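Flagellar basal body protein (Helicobacter pylori, PDB 5NPY) probably forms part of the flagellar hook, the structure that in bacteria joins the basal body rod to the filament. Local coordinates at residues S159-R162 against D163-I166. Numbering follows the deposited sequence.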
ATOM      1  N   SER A 159      -7.721 -11.432  13.674  1.00 58.33           N
ATOM      2  CA  SER A 159      -6.961 -10.190  13.614  1.00 63.27           C
ATOM      3  C   SER A 159      -7.803  -8.972  13.988  1.00 59.78           C
ATOM      4  O   SER A 159      -8.999  -8.895  13.693  1.00 54.75           O
ATOM      5  CB  SER A 159      -6.415 -10.003  12.199  1.00 63.84           C
ATOM      6  OG  SER A 159      -5.353  -9.069  12.169  1.00 53.00           O
ATOM      7  N   THR A 160      -7.151  -8.001  14.628  1.00 65.22           N
ATOM      8  CA  THR A 160      -7.720  -6.675  14.829  1.00 71.21           C
ATOM      9  C   THR A 160      -6.652  -5.631  14.532  1.00 77.61           C
ATOM     10  O   THR A 160      -5.480  -5.952  14.313  1.00 74.60           O
ATOM     11  CB  THR A 160      -8.264  -6.472  16.254  1.00 66.30           C
ATOM     12  OG1 THR A 160      -7.227  -6.729  17.207  1.00 71.48           O
ATOM     13  CG2 THR A 160      -9.445  -7.382  16.526  1.00 56.17           C
ATOM     14  N   ALA A 161      -7.075  -4.367  14.532  1.00 83.66           N
ATOM     15  CA  ALA A 161      -6.190  -3.237  14.279  1.00 80.22           C
ATOM     16  C   ALA A 161      -5.504  -2.802  15.567  1.00 70.26           C
ATOM     17  O   ALA A 161      -6.137  -2.720  16.621  1.00 67.57           O
ATOM     18  CB  ALA A 161      -6.971  -2.064  13.679  1.00 79.78           C
ATOM     19  N   ARG A 162      -4.204  -2.504  15.463  1.00 64.92           N
ATOM     20  CA  ARG A 162      -3.393  -2.230  16.648  1.00 67.75           C
ATOM     21  C   ARG A 162      -3.891  -1.012  17.420  1.00 73.60           C
ATOM     22  O   ARG A 162      -3.715  -0.944  18.642  1.00 76.53           O
ATOM     23  CB  ARG A 162      -1.928  -2.035  16.249  1.00 64.87           C
ATOM     24  CG  ARG A 162      -0.956  -2.086  17.416  1.00 65.71           C
ATOM     25  CD  ARG A 162      -0.985  -3.444  18.110  1.00 67.51           C
ATOM     26  NE  ARG A 162      -0.568  -4.532  17.227  1.00 70.47           N
ATOM     27  CZ  ARG A 162      -1.381  -5.451  16.706  1.00 74.73           C
ATOM     28  NH1 ARG A 162      -2.685  -5.448  16.976  1.00 65.88           N
ATOM     29  NH2 ARG A 162      -0.881  -6.389  15.910  1.00 81.78           N
ATOM     30  N   ASP A 163      -4.508  -0.048  16.728  1.00 71.68           N
ATOM     31  CA  ASP A 163      -5.016   1.149  17.394  1.00 66.57           C
ATOM     32  C   ASP A 163      -6.093   0.801  18.420  1.00 59.73           C
ATOM     33  O   ASP A 163      -6.018   1.222  19.581  1.00 52.54           O
ATOM     34  CB  ASP A 163      -5.560   2.137  16.357  1.00 72.90           C
ATOM     35  CG  ASP A 163      -4.461   2.833  15.571  1.00 84.32           C
ATOM     36  OD1 ASP A 163      -3.349   3.005  16.116  1.00 86.73           O
ATOM     37  OD2 ASP A 163      -4.713   3.218  14.408  1.00 91.58           O
ATOM     38  N   GLU A 164      -7.107   0.027  18.007  1.00 65.44           N
ATOM     39  CA  GLU A 164      -8.194  -0.317  18.921  1.00 73.44           C
ATOM     40  C   GLU A 164      -7.743  -1.308  19.992  1.00 77.11           C
ATOM     41  O   GLU A 164      -8.263  -1.274  21.114  1.00 73.67           O
ATOM     42  CB  GLU A 164      -9.399  -0.861  18.142  1.00 75.24           C
ATOM     43  CG  GLU A 164      -9.105  -2.039  17.208  1.00 85.09           C
ATOM     44  CD  GLU A 164     -10.062  -2.116  16.006  1.00 86.92           C
ATOM     45  OE1 GLU A 164     -10.710  -1.092  15.689  1.00 89.42           O
ATOM     46  OE2 GLU A 164     -10.161  -3.199  15.373  1.00 74.51           O
ATOM     47  N   ASP A 165      -6.779  -2.185  19.677  1.00 72.63           N
ATOM     48  CA  ASP A 165      -6.200  -3.046  20.706  1.00 56.37           C
ATOM     49  C   ASP A 165      -5.656  -2.216  21.858  1.00 54.28           C
ATOM     50  O   ASP A 165      -6.022  -2.429  23.021  1.00 49.39           O
ATOM     51  CB  ASP A 165      -5.088  -3.921  20.121  1.00 44.35           C
ATOM     52  CG  ASP A 165      -5.621  -5.120  19.360  1.00 52.24           C
ATOM     53  OD1 ASP A 165      -4.809  -5.848  18.738  1.00 55.75           O
ATOM     54  OD2 ASP A 165      -6.855  -5.327  19.372  1.00 56.90           O
ATOM     55  N   ILE A 166      -4.801  -1.240  21.536  1.00 52.53           N
ATOM     56  CA  ILE A 166      -4.111  -0.445  22.549  1.00 52.95           C
ATOM     57  C   ILE A 166      -5.103   0.271  23.457  1.00 65.97           C
ATOM     58  O   ILE A 166      -4.871   0.412  24.665  1.00 68.45           O
ATOM     59  CB  ILE A 166      -3.149   0.540  21.859  1.00 45.51           C
ATOM     60  CG1 ILE A 166      -1.858  -0.186  21.473  1.00 47.33           C
ATOM     61  CG2 ILE A 166      -2.873   1.752  22.738  1.00 39.95           C
ATOM     62  CD1 ILE A 166      -1.234   0.302  20.191  1.00 47.58           C
TER
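D165, in the first turn of helix 162-168, turns its carboxylate back onto T160 and R162. Its CB lies 3.6 Å from R162 O, against the backbone of the turn. CG, anti to the carbonyl carbon (chi1 -79°), places the two oxygens beside the preceding loop. OD2 accepts a short hydrogen bond of 2.6 Å from T160 OG1, meeting the hydroxyl on its syn side, 22° out of the carboxylate plane. OD1 forms a salt bridge with R162 NH1 at 2.8 Å; the guanidinium and carboxylate planes are nearly parallel, 4° apart, but offset. R162 reaches it because its chain folds back at chi2 and chi3, while its CG touches I166 CD1 at 3.7 Å. Threonine suits position 160, where a short hydroxyl can bridge loop and helix. At the N-cap, A161 has no side-chain acceptor, but its O receives D165 N at 3.2 Å, and E164 OE2 bonds A161 N weakly. K151 also salt-bridges D165 OD1, and R162 and D165 pack on P501 of strand 499-509. With two cationic partners and a hydroxyl donor, the buried carboxylate is probably stabilised as an anion, joining the helix start to the loop before it and to K151.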